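Local coordinates for conserved protein (Methanosarcina mazei, PDB 2NR4), which is of unknown function but binds flavin mononucleotide (FMN) and probably belongs to the FMN-binding barrel proteins, at residues Ile85-Ser90 and Ala162-Thr167; Phe110-Leu113 and Ala118-Val121; Asn126-Asp131 and Val135-Pro140; Ala170-Leu175 and Glu179-Leu184. All blocks are in the same frame, centred on the assembly; numbering follows the deposited sequence.

Interaction 1. Residues Ile85-Ser90 and Ala162-Thr167; sequences ILFVRS and AVLEAT
Leu-164 lays one methyl over a face of the Phe-87 ring, a CH-pi contact in which CD1 of Leu-164 stands 3.9 Å from the centroid of that ring, 14° off its normal. The methyl is displaced toward the rim, and the atom CE1 of Phe-87 comes within 3.8 Å of CD1 of Leu-164. The second meeting place, one residue further along the chain, is aliphatic. Turning CG1 of Val-88 anti to the backbone nitrogen (chi1 172°) leaves CG2 beside that nitrogen, and this branch alone reaches the facing helix. There it meets two carbons at once: CG2 of Val-88 is 3.6 Å from CG1 of Val-163 and 3.5 Å from CG2 of Thr-167. The side chains of Val-88 and Val-163 cross at about a right angle, whereas Thr-167 meets Val-88 at a slant. These contacts join helix 84-92, from the part of the chain that forms the barrel, to helix 158-176, the first of the three C-terminal helices. The two segments run nearly parallel, with axes 10.2 Å apart, a spacing that the side chains bridge without any hydrogen bond across. Helix 198-210 flanks the aliphatic end, where Leu-206 and Ile-207 both touch Val-88. On the flavin side, Phe-87 packs on Pro-46, an FMN-binding residue, and Thr-167 touches the FMN itself.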
loop_
_atom_site.group_PDB
_atom_site.type_symbol
_atom_site.label_atom_id
_atom_site.label_comp_id
_atom_site.label_asym_id
_atom_site.label_seq_id
_atom_site.Cartn_x
_atom_site.Cartn_y
_atom_site.Cartn_z
ATOM N N ILE A 85 -2.271 -12.895 -0.185
ATOM C CA ILE A 85 -2.231 -14.348 -0.494
ATOM C C ILE A 85 -1.693 -14.632 -1.902
ATOM O O ILE A 85 -0.782 -15.436 -2.090
ATOM C CB ILE A 85 -3.586 -15.050 -0.236
ATOM C CG1 ILE A 85 -3.902 -15.057 1.281
ATOM C CG2 ILE A 85 -3.505 -16.519 -0.753
ATOM C CD1 ILE A 85 -5.354 -15.464 1.619
ATOM N N LEU A 86 -2.236 -13.936 -2.897
ATOM C CA LEU A 86 -1.759 -14.089 -4.288
ATOM C C LEU A 86 -0.308 -13.668 -4.474
ATOM O O LEU A 86 0.479 -14.338 -5.177
ATOM C CB LEU A 86 -2.713 -13.364 -5.231
ATOM C CG LEU A 86 -2.970 -13.756 -6.681
ATOM C CD1 LEU A 86 -3.112 -15.301 -6.867
ATOM C CD2 LEU A 86 -4.230 -13.043 -7.101
ATOM N N PHE A 87 0.113 -12.584 -3.819
ATOM C CA PHE A 87 1.525 -12.272 -3.811
ATOM C C PHE A 87 2.440 -13.379 -3.334
ATOM O O PHE A 87 3.503 -13.629 -3.902
ATOM C CB PHE A 87 1.817 -11.019 -2.934
ATOM C CG PHE A 87 2.050 -9.793 -3.717
ATOM C CD1 PHE A 87 3.317 -9.502 -4.198
ATOM C CD2 PHE A 87 1.006 -8.925 -3.988
ATOM C CE1 PHE A 87 3.533 -8.372 -4.926
ATOM C CE2 PHE A 87 1.232 -7.800 -4.720
ATOM C CZ PHE A 87 2.503 -7.544 -5.196
ATOM N N VAL A 88 2.076 -13.998 -2.216
ATOM C CA VAL A 88 2.946 -14.973 -1.621
ATOM C C VAL A 88 2.862 -16.243 -2.465
ATOM O O VAL A 88 3.871 -16.842 -2.749
ATOM C CB VAL A 88 2.579 -15.240 -0.150
ATOM C CG1 VAL A 88 3.366 -16.415 0.409
ATOM C CG2 VAL A 88 2.859 -13.974 0.718
ATOM N N ARG A 89 1.667 -16.617 -2.884
ATOM C CA ARG A 89 1.524 -17.811 -3.744
ATOM C C ARG A 89 2.302 -17.658 -5.043
ATOM O O ARG A 89 2.957 -18.605 -5.486
ATOM C CB ARG A 89 0.055 -18.063 -4.055
ATOM C CG ARG A 89 -0.741 -18.564 -2.834
ATOM C CD ARG A 89 -2.121 -19.052 -3.217
ATOM N NE ARG A 89 -2.039 -20.010 -4.324
ATOM C CZ ARG A 89 -2.680 -19.906 -5.484
ATOM N NH1 ARG A 89 -3.510 -18.893 -5.739
ATOM N NH2 ARG A 89 -2.481 -20.851 -6.412
ATOM N N SER A 90 2.236 -16.479 -5.670
ATOM C CA SER A 90 2.990 -16.314 -6.921
ATOM C C SER A 90 4.501 -16.279 -6.683
ATOM O O SER A 90 5.299 -16.517 -7.586
ATOM C CB SER A 90 2.529 -15.083 -7.685
ATOM O OG SER A 90 2.889 -13.934 -6.964
ATOM N N ALA A 162 3.923 -5.387 5.536
ATOM C CA ALA A 162 4.832 -6.324 6.206
ATOM C C ALA A 162 4.933 -7.645 5.482
ATOM O O ALA A 162 6.035 -8.256 5.423
ATOM C CB ALA A 162 4.406 -6.552 7.620
ATOM N N VAL A 163 3.822 -8.073 4.904
ATOM C CA VAL A 163 3.807 -9.290 4.068
ATOM C C VAL A 163 4.706 -9.111 2.845
ATOM O O VAL A 163 5.503 -9.997 2.549
ATOM C CB VAL A 163 2.377 -9.673 3.588
ATOM C CG1 VAL A 163 2.444 -10.836 2.517
ATOM C CG2 VAL A 163 1.528 -10.105 4.795
ATOM N N LEU A 164 4.623 -7.949 2.187
ATOM C CA LEU A 164 5.462 -7.625 1.039
ATOM C C LEU A 164 6.955 -7.706 1.422
ATOM O O LEU A 164 7.774 -8.308 0.703
ATOM C CB LEU A 164 5.144 -6.204 0.582
ATOM C CG LEU A 164 5.012 -5.928 -0.890
ATOM C CD1 LEU A 164 3.948 -6.915 -1.459
ATOM C CD2 LEU A 164 4.551 -4.432 -1.097
ATOM N N GLU A 165 7.323 -7.048 2.524
ATOM C CA GLU A 165 8.698 -7.066 2.987
ATOM C C GLU A 165 9.124 -8.478 3.335
ATOM O O GLU A 165 10.222 -8.913 2.913
ATOM C CB GLU A 165 8.899 -6.122 4.199
ATOM C CG GLU A 165 8.681 -4.645 3.853
ATOM C CD GLU A 165 9.595 -4.133 2.743
ATOM O OE1 GLU A 165 10.802 -4.415 2.787
ATOM O OE2 GLU A 165 9.103 -3.487 1.794
ATOM N N ALA A 166 8.278 -9.205 4.056
ATOM C CA ALA A 166 8.615 -10.586 4.476
ATOM C C ALA A 166 8.892 -11.477 3.277
ATOM O O ALA A 166 9.766 -12.363 3.342
ATOM C CB ALA A 166 7.501 -11.188 5.347
ATOM N N THR A 167 8.140 -11.292 2.194
ATOM C CA THR A 167 8.355 -12.078 0.966
ATOM C C THR A 167 9.733 -11.748 0.365
ATOM O O THR A 167 10.463 -12.649 -0.029
ATOM C CB THR A 167 7.234 -11.898 -0.100
ATOM O OG1 THR A 167 7.237 -10.543 -0.595
ATOM C CG2 THR A 167 5.880 -12.171 0.518
#

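Interaction 2. Residues Phe110-Leu113 and Ala118-Val121; sequences FPVL and AWVV
Val-112 is hydrogen-bonded through its backbone to Glu-101 and Trp-119 to Gly-144, each within its own sheet; none of these bonds crosses between the two segments. What joins the segments is carbon against carbon, in a buried layer. Val-112 faces the indole with both of its methyls. CG2 of Val-112 lies over the five-membered ring, 4.0 Å from its centroid and 11° off the normal, which makes a CH-pi contact. The other branch, CG1 of Val-112, sits by the root of the side chain, 3.9 Å from CB of Trp-119, and extends the contact toward the six-membered ring, with CE3 of Trp-119 4.0 Å away. The rotation about the first bond of Trp-119 explains this broadside presentation: at chi1 55° the indole is folded between the backbone nitrogen and the carbonyl carbon. Two residues beyond Trp-119, Val-121 brings its CG2 to 4.2 Å from CG1 of Val-112. Its other methyl, CG1 of Val-121, approaches the Phe-110 ring obliquely and comes to 4.0 Å from CD2 of Phe-110. Cys-75 and Ala-77 of strand 75-79 and Val-103 of strand 100-103 adjoin these side chains. With axes 7.9 Å apart and directions 158° from parallel, the two segments are not paired as neighbouring strands. They are instead an example of face-to-face beta packing, in which the small sheet of strands 100-103 and 110-113 lies through its side chains against strand 118-130 of the antiparallel barrel.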
loop_
_atom_site.group_PDB
_atom_site.type_symbol
_atom_site.label_atom_id
_atom_site.label_comp_id
_atom_site.label_asym_id
_atom_site.label_seq_id
_atom_site.Cartn_x
_atom_site.Cartn_y
_atom_site.Cartn_z
ATOM N N PHE A 110 -2.673 -13.430 -24.698
ATOM C CA PHE A 110 -1.630 -13.442 -23.657
ATOM C C PHE A 110 -2.266 -13.563 -22.251
ATOM O O PHE A 110 -3.296 -12.957 -21.989
ATOM C CB PHE A 110 -0.746 -12.183 -23.805
ATOM C CG PHE A 110 0.571 -12.287 -23.084
ATOM C CD1 PHE A 110 1.617 -13.038 -23.623
ATOM C CD2 PHE A 110 0.727 -11.695 -21.834
ATOM C CE1 PHE A 110 2.809 -13.174 -22.962
ATOM C CE2 PHE A 110 1.918 -11.835 -21.149
ATOM C CZ PHE A 110 2.955 -12.553 -21.701
ATOM N N PRO A 111 -1.661 -14.354 -21.349
ATOM C CA PRO A 111 -2.262 -14.602 -20.051
ATOM C C PRO A 111 -2.141 -13.393 -19.086
ATOM O O PRO A 111 -1.044 -12.819 -18.952
ATOM C CB PRO A 111 -1.404 -15.732 -19.501
ATOM C CG PRO A 111 -0.078 -15.548 -20.126
ATOM C CD PRO A 111 -0.392 -15.085 -21.508
ATOM N N VAL A 112 -3.250 -13.050 -18.444
ATOM C CA VAL A 112 -3.248 -12.102 -17.290
ATOM C C VAL A 112 -3.966 -12.807 -16.149
ATOM O O VAL A 112 -4.635 -13.818 -16.387
ATOM C CB VAL A 112 -3.894 -10.755 -17.652
ATOM C CG1 VAL A 112 -3.095 -10.037 -18.756
ATOM C CG2 VAL A 112 -5.382 -10.899 -18.042
ATOM N N LEU A 113 -3.816 -12.321 -14.916
ATOM C CA LEU A 113 -4.533 -12.920 -13.793
ATOM C C LEU A 113 -6.015 -12.572 -13.804
ATOM O O LEU A 113 -6.386 -11.420 -14.003
ATOM C CB LEU A 113 -3.923 -12.510 -12.456
ATOM C CG LEU A 113 -2.464 -12.947 -12.277
ATOM C CD1 LEU A 113 -1.930 -12.402 -10.931
ATOM C CD2 LEU A 113 -2.355 -14.457 -12.293
ATOM N N ALA A 118 -6.207 -4.438 -12.369
ATOM C CA ALA A 118 -5.933 -3.850 -13.663
ATOM C C ALA A 118 -4.714 -4.552 -14.274
ATOM O O ALA A 118 -3.749 -4.920 -13.543
ATOM C CB ALA A 118 -5.657 -2.338 -13.499
ATOM N N TRP A 119 -4.722 -4.725 -15.601
ATOM C CA TRP A 119 -3.591 -5.393 -16.295
ATOM C C TRP A 119 -3.133 -4.571 -17.484
ATOM O O TRP A 119 -3.940 -3.809 -18.079
ATOM C CB TRP A 119 -3.947 -6.860 -16.688
ATOM C CG TRP A 119 -5.199 -6.969 -17.501
ATOM C CD1 TRP A 119 -6.461 -7.257 -17.035
ATOM C CD2 TRP A 119 -5.331 -6.742 -18.918
ATOM N NE1 TRP A 119 -7.373 -7.236 -18.101
ATOM C CE2 TRP A 119 -6.701 -6.927 -19.253
ATOM C CE3 TRP A 119 -4.420 -6.429 -19.941
ATOM C CZ2 TRP A 119 -7.179 -6.788 -20.570
ATOM C CZ3 TRP A 119 -4.895 -6.287 -21.240
ATOM C CH2 TRP A 119 -6.272 -6.448 -21.535
ATOM N N VAL A 120 -1.852 -4.678 -17.813
ATOM C CA VAL A 120 -1.310 -4.078 -19.038
ATOM C C VAL A 120 -0.433 -5.134 -19.679
ATOM O O VAL A 120 0.475 -5.670 -19.028
ATOM C CB VAL A 120 -0.454 -2.804 -18.769
ATOM C CG1 VAL A 120 0.027 -2.175 -20.108
ATOM C CG2 VAL A 120 -1.252 -1.767 -17.925
ATOM N N VAL A 121 -0.692 -5.445 -20.945
ATOM C CA VAL A 121 0.216 -6.300 -21.692
ATOM C C VAL A 121 1.303 -5.433 -22.350
ATOM O O VAL A 121 1.003 -4.494 -23.105
ATOM C CB VAL A 121 -0.544 -7.169 -22.775
ATOM C CG1 VAL A 121 0.466 -8.075 -23.472
ATOM C CG2 VAL A 121 -1.638 -7.972 -22.117
#

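Interaction 3. Residues Asn126-Asp131 and Val135-Pro140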
loop_
_atom_site.group_PDB
_atom_site.type_symbol
_atom_site.label_atom_id
_atom_site.label_comp_id
_atom_site.label_asym_id
_atom_site.label_seq_id
_atom_site.Cartn_x
_atom_site.Cartn_y
_atom_site.Cartn_z
ATOM N N ASN A 126 14.578 -3.612 -26.135
ATOM C CA ASN A 126 15.927 -3.233 -25.691
ATOM C C ASN A 126 16.471 -4.120 -24.558
ATOM O O ASN A 126 17.110 -3.636 -23.612
ATOM C CB ASN A 126 15.963 -1.766 -25.258
ATOM C CG ASN A 126 15.519 -0.828 -26.342
ATOM O OD1 ASN A 126 15.741 -1.110 -27.520
ATOM N ND2 ASN A 126 14.891 0.293 -25.967
ATOM N N LEU A 127 16.229 -5.417 -24.658
ATOM C CA LEU A 127 16.787 -6.346 -23.670
ATOM C C LEU A 127 18.286 -6.160 -23.576
ATOM O O LEU A 127 18.975 -6.180 -24.592
ATOM C CB LEU A 127 16.429 -7.781 -24.065
ATOM C CG LEU A 127 15.002 -8.226 -23.728
ATOM C CD1 LEU A 127 13.909 -7.387 -24.405
ATOM C CD2 LEU A 127 14.823 -9.728 -24.099
ATOM N N ARG A 128 18.809 -5.982 -22.367
ATOM C CA ARG A 128 20.246 -5.767 -22.189
ATOM C C ARG A 128 20.629 -6.332 -20.838
ATOM O O ARG A 128 19.898 -6.152 -19.855
ATOM C CB ARG A 128 20.598 -4.275 -22.240
ATOM C CG ARG A 128 19.758 -3.405 -21.279
ATOM C CD ARG A 128 19.787 -1.942 -21.644
ATOM N NE ARG A 128 18.972 -1.091 -20.775
ATOM C CZ ARG A 128 17.699 -0.753 -20.984
ATOM N NH1 ARG A 128 17.023 -1.233 -22.007
ATOM N NH2 ARG A 128 17.088 0.056 -20.133
ATOM N N ASN A 129 21.760 -7.026 -20.788
ATOM C CA ASN A 129 22.271 -7.499 -19.508
ATOM C C ASN A 129 22.984 -6.382 -18.785
ATOM O O ASN A 129 23.796 -5.645 -19.376
ATOM C CB ASN A 129 23.220 -8.662 -19.703
ATOM C CG ASN A 129 22.558 -9.854 -20.331
ATOM O OD1 ASN A 129 23.170 -10.539 -21.142
ATOM N ND2 ASN A 129 21.303 -10.117 -19.966
ATOM N N THR A 130 22.650 -6.218 -17.517
ATOM C CA THR A 130 23.497 -5.461 -16.602
ATOM C C THR A 130 23.590 -6.178 -15.275
ATOM O O THR A 130 22.563 -6.481 -14.646
ATOM C CB THR A 130 23.076 -3.969 -16.382
ATOM O OG1 THR A 130 22.982 -3.705 -14.974
ATOM C CG2 THR A 130 21.749 -3.631 -17.049
ATOM N N ASP A 131 24.835 -6.436 -14.872
ATOM C CA ASP A 131 25.165 -7.067 -13.609
ATOM C C ASP A 131 24.748 -8.523 -13.697
ATOM O O ASP A 131 25.224 -9.269 -14.564
ATOM C CB ASP A 131 24.477 -6.343 -12.437
ATOM C CG ASP A 131 24.857 -4.858 -12.351
ATOM O OD1 ASP A 131 25.589 -4.352 -13.243
ATOM O OD2 ASP A 131 24.421 -4.191 -11.383
ATOM N N VAL A 135 17.673 -6.306 -18.171
ATOM C CA VAL A 135 16.831 -5.110 -18.181
ATOM C C VAL A 135 16.118 -5.066 -19.534
ATOM O O VAL A 135 16.715 -5.411 -20.573
ATOM C CB VAL A 135 17.649 -3.860 -17.929
ATOM C CG1 VAL A 135 16.761 -2.621 -17.895
ATOM C CG2 VAL A 135 18.421 -3.997 -16.611
ATOM N N ALA A 136 14.851 -4.696 -19.490
ATOM C CA ALA A 136 14.016 -4.468 -20.681
ATOM C C ALA A 136 13.121 -3.253 -20.483
ATOM O O ALA A 136 12.535 -3.075 -19.411
ATOM C CB ALA A 136 13.151 -5.698 -20.966
ATOM N N ASP A 137 12.986 -2.424 -21.517
ATOM C CA ASP A 137 11.960 -1.385 -21.493
ATOM C C ASP A 137 10.639 -1.993 -21.933
ATOM O O ASP A 137 10.638 -3.087 -22.546
ATOM C CB ASP A 137 12.376 -0.214 -22.391
ATOM C CG ASP A 137 13.756 0.284 -22.056
ATOM O OD1 ASP A 137 13.987 0.609 -20.871
ATOM O OD2 ASP A 137 14.642 0.326 -22.950
ATOM N N LEU A 138 9.531 -1.315 -21.628
ATOM C CA LEU A 138 8.197 -1.829 -21.835
ATOM C C LEU A 138 7.329 -0.919 -22.682
ATOM O O LEU A 138 7.151 0.266 -22.362
ATOM C CB LEU A 138 7.486 -2.048 -20.501
ATOM C CG LEU A 138 8.177 -3.032 -19.528
ATOM C CD1 LEU A 138 7.383 -3.083 -18.244
ATOM C CD2 LEU A 138 8.307 -4.452 -20.114
ATOM N N VAL A 139 6.756 -1.497 -23.732
ATOM C CA VAL A 139 5.872 -0.742 -24.636
ATOM C C VAL A 139 4.444 -1.357 -24.530
ATOM O O VAL A 139 4.273 -2.536 -24.835
ATOM C CB VAL A 139 6.393 -0.836 -26.099
ATOM C CG1 VAL A 139 5.473 -0.022 -27.000
ATOM C CG2 VAL A 139 7.870 -0.382 -26.203
ATOM N N PRO A 140 3.431 -0.590 -24.056
ATOM C CA PRO A 140 2.111 -1.182 -23.799
ATOM C C PRO A 140 1.415 -1.545 -25.100
ATOM O O PRO A 140 1.560 -0.809 -26.098
ATOM C CB PRO A 140 1.327 -0.063 -23.107
ATOM C CG PRO A 140 2.132 1.138 -23.183
ATOM C CD PRO A 140 3.483 0.849 -23.737
#
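The beta hairpin of strands 118-130 and 133-145, neighbours in the antiparallel barrel sheet, is closed near its turn by Arg-128 and Val-135, a hydrogen-bonded pair; the first strand turns a corner at Asn-126 before pairing again here. N of Arg-128 donates to O of Val-135, and N of Val-135 to O of Arg-128, both at 2.8 Å. The arginine side chain reaches across Val-135 to Asp-137, two residues further on the partner strand. Its chi1 of 52° sets CG between backbone nitrogen and carbonyl carbon; the chain then runs extended to NE and turns to present the guanidinium. The salt bridge is end-on, one nitrogen to each oxygen: NH1 of Arg-128 lies 3.0 Å from OD2 of Asp-137, and NH2 of Arg-128 lies 3.2 Å from OD1 of Asp-137. The fit is not coplanar: the two planes are 39° apart, and NH1 meets OD2 from above the carboxylate. OD2 of Asp-137 accepts a second hydrogen bond through its anti lone pair, from ND2 of Asn-126 at 3.0 Å. A bond of 2.9 Å from NH1 of Arg-128 to O of Asn-126 helps to fix the guanidinium. CG1 of Val-135 covers one face of that group. Val-135 also touches Phe-57 and the FMN-binding Arg-59 on strand 57-61. CG2 of Val-135 is pressed against CG2 of Thr-130 at 3.4 Å, tighter than usual carbon contact.

Interaction 4. Residues Ala170-Leu175 and Glu179-Leu184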
loop_
_atom_site.group_PDB
_atom_site.type_symbol
_atom_site.label_atom_id
_atom_site.label_comp_id
_atom_site.label_asym_id
_atom_site.label_seq_id
_atom_site.Cartn_x
_atom_site.Cartn_y
_atom_site.Cartn_z
ATOM N N ALA A 170 12.278 -13.415 2.788
ATOM C CA ALA A 170 12.219 -14.846 2.603
ATOM C C ALA A 170 12.966 -15.315 1.355
ATOM O O ALA A 170 13.629 -16.351 1.401
ATOM C CB ALA A 170 10.749 -15.356 2.611
ATOM N N THR A 171 12.865 -14.591 0.239
ATOM C CA THR A 171 13.620 -14.976 -0.956
ATOM C C THR A 171 15.125 -14.821 -0.744
ATOM O O THR A 171 15.938 -15.600 -1.285
ATOM C CB THR A 171 13.180 -14.221 -2.261
ATOM O OG1 THR A 171 13.544 -12.847 -2.191
ATOM C CG2 THR A 171 11.682 -14.355 -2.542
ATOM N N ARG A 172 15.491 -13.812 0.038
ATOM C CA ARG A 172 16.887 -13.585 0.388
ATOM C C ARG A 172 17.431 -14.634 1.339
ATOM O O ARG A 172 18.608 -15.023 1.214
ATOM C CB ARG A 172 17.077 -12.187 0.936
ATOM C CG ARG A 172 17.084 -11.210 -0.193
ATOM C CD ARG A 172 17.051 -9.829 0.329
ATOM N NE ARG A 172 16.986 -8.888 -0.771
ATOM C CZ ARG A 172 16.744 -7.595 -0.610
ATOM N NH1 ARG A 172 16.538 -7.095 0.608
ATOM N NH2 ARG A 172 16.709 -6.813 -1.671
ATOM N N TYR A 173 16.588 -15.108 2.252
ATOM C CA TYR A 173 16.940 -16.216 3.110
ATOM C C TYR A 173 17.209 -17.495 2.328
ATOM O O TYR A 173 18.060 -18.306 2.714
ATOM C CB TYR A 173 15.873 -16.487 4.164
ATOM C CG TYR A 173 16.272 -17.655 5.014
ATOM C CD1 TYR A 173 17.279 -17.526 5.973
ATOM C CD2 TYR A 173 15.688 -18.912 4.826
ATOM C CE1 TYR A 173 17.683 -18.618 6.738
ATOM C CE2 TYR A 173 16.090 -20.012 5.583
ATOM C CZ TYR A 173 17.079 -19.850 6.535
ATOM O OH TYR A 173 17.468 -20.927 7.289
ATOM N N GLN A 174 16.456 -17.690 1.254
ATOM C CA GLN A 174 16.687 -18.801 0.340
ATOM C C GLN A 174 17.987 -18.585 -0.434
ATOM O O GLN A 174 18.664 -19.565 -0.772
ATOM C CB GLN A 174 15.509 -18.965 -0.632
ATOM C CG GLN A 174 14.211 -19.456 0.001
ATOM C CD GLN A 174 13.062 -19.543 -1.013
ATOM O OE1 GLN A 174 12.299 -20.514 -1.016
ATOM N NE2 GLN A 174 12.959 -18.541 -1.892
ATOM N N LEU A 175 18.335 -17.319 -0.705
ATOM C CA LEU A 175 19.560 -16.974 -1.450
ATOM C C LEU A 175 20.762 -17.565 -0.696
ATOM O O LEU A 175 21.618 -18.169 -1.352
ATOM C CB LEU A 175 19.647 -15.498 -1.837
ATOM C CG LEU A 175 20.671 -15.078 -2.900
ATOM C CD1 LEU A 175 20.636 -15.991 -4.139
ATOM C CD2 LEU A 175 20.413 -13.611 -3.280
ATOM N N GLU A 179 20.724 -15.886 8.921
ATOM C CA GLU A 179 19.709 -15.851 9.983
ATOM C C GLU A 179 19.159 -14.448 10.218
ATOM O O GLU A 179 18.059 -14.287 10.759
ATOM C CB GLU A 179 20.258 -16.431 11.296
ATOM C CG GLU A 179 20.157 -17.953 11.419
ATOM C CD GLU A 179 20.623 -18.457 12.797
ATOM O OE1 GLU A 179 20.653 -17.643 13.756
ATOM O OE2 GLU A 179 20.953 -19.667 12.929
ATOM N N LYS A 180 19.943 -13.450 9.819
ATOM C CA LYS A 180 19.531 -12.049 9.764
ATOM C C LYS A 180 18.122 -11.900 9.176
ATOM O O LYS A 180 17.345 -11.047 9.596
ATOM C CB LYS A 180 20.529 -11.311 8.863
ATOM C CG LYS A 180 20.299 -9.821 8.616
ATOM C CD LYS A 180 21.107 -9.365 7.390
ATOM C CE LYS A 180 22.546 -9.948 7.355
ATOM N NZ LYS A 180 23.547 -9.195 8.185
ATOM N N TYR A 181 17.822 -12.745 8.196
ATOM C CA TYR A 181 16.577 -12.675 7.437
ATOM C C TYR A 181 15.380 -13.315 8.167
ATOM O O TYR A 181 14.267 -12.795 8.088
ATOM C CB TYR A 181 16.781 -13.251 6.028
ATOM C CG TYR A 181 17.675 -12.375 5.166
ATOM C CD1 TYR A 181 17.260 -11.104 4.751
ATOM C CD2 TYR A 181 18.951 -12.809 4.776
ATOM C CE1 TYR A 181 18.076 -10.281 3.958
ATOM C CE2 TYR A 181 19.780 -11.996 3.987
ATOM C CZ TYR A 181 19.341 -10.740 3.579
ATOM O OH TYR A 181 20.163 -9.959 2.788
ATOM N N LEU A 182 15.615 -14.417 8.887
ATOM C CA LEU A 182 14.562 -15.075 9.660
ATOM C C LEU A 182 14.096 -14.190 10.789
ATOM O O LEU A 182 12.928 -14.214 11.142
ATOM C CB LEU A 182 15.013 -16.417 10.228
ATOM C CG LEU A 182 15.325 -17.599 9.313
ATOM C CD1 LEU A 182 15.313 -18.855 10.187
ATOM C CD2 LEU A 182 14.307 -17.731 8.183
ATOM N N GLU A 183 15.035 -13.425 11.347
ATOM C CA GLU A 183 14.775 -12.446 12.389
ATOM C C GLU A 183 13.925 -11.277 11.861
ATOM O O GLU A 183 13.037 -10.766 12.564
ATOM C CB GLU A 183 16.118 -11.931 12.924
ATOM C CG GLU A 183 16.057 -11.061 14.168
ATOM C CD GLU A 183 17.326 -10.217 14.342
ATOM O OE1 GLU A 183 17.893 -9.780 13.309
ATOM O OE2 GLU A 183 17.752 -9.992 15.506
ATOM N N LEU A 184 14.222 -10.829 10.644
ATOM C CA LEU A 184 13.394 -9.834 9.981
ATOM C C LEU A 184 11.997 -10.369 9.654
ATOM O O LEU A 184 11.016 -9.659 9.818
ATOM C CB LEU A 184 14.076 -9.310 8.716
ATOM C CG LEU A 184 15.022 -8.126 8.942
ATOM C CD1 LEU A 184 15.890 -7.886 7.701
ATOM C CD2 LEU A 184 14.233 -6.869 9.304
#
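The backbones pass closest where the CA atoms of Tyr-173 and Tyr-181 lie 5.6 Å apart, in two helical segments that run nearly antiparallel at 160° with axes separated by 8.6 Å. This is an antiparallel helical hairpin, formed by helices 158-176 and 179-195 on either side of a short turn. Two rings, one from each helix, are each covered on a face by an aliphatic group of the other. Leu-182 places CD2 almost exactly over the centre of the Tyr-173 ring, 3.5 Å from the centroid and 4° off the normal, a close CH-pi contact. In the reciprocal one, CB of Arg-172 lies over the Tyr-181 ring, 3.8 Å from its centroid and displaced toward the rim. The extended arginine chain continues past the ring, so that CD of Arg-172 comes within 3.8 Å of CE1 of Tyr-181. The guanidinium beyond leads away from helix 179-195, its plane turned well out of parallel with the ring. Between these two CH-pi contacts the tyrosines meet through their stems, with CB of Tyr-173 3.8 Å from CB of Tyr-181, which also lies at the edge of the Tyr-173 ring. Elsewhere Leu-211 touches Tyr-173, and Thr-176 touches Tyr-181. With CG of Tyr-173 anti to the backbone nitrogen (chi1 179°), the ring lies against Leu-182, and CE1 of Tyr-173 comes within 3.6 Å of CG of Leu-182.

Interactions 2 and 3 share strand 118-130 of the barrel, interaction 2 packing the small sheet of 100-103 and 110-113 on it; they touch where CG1 of Val-120 meets CB of Pro-140 at 3.9 Å, although their centres are about 19 Å apart. Interactions 1 and 4 lie on helix 158-176, their centres about 14 Å apart; interaction 1 ties that helix to helix 84-92, enclosing interactions 2 and 3 in the sequence loop it closes. Side-chain distance to the flavin ranks the four: Thr-167 in interaction 1 is about 3 Å from FMN, Arg-172 in interaction 4 about 8 Å, Val-135 in interaction 3 about 9 Å, and Phe-110 in interaction 2 about 12 Å.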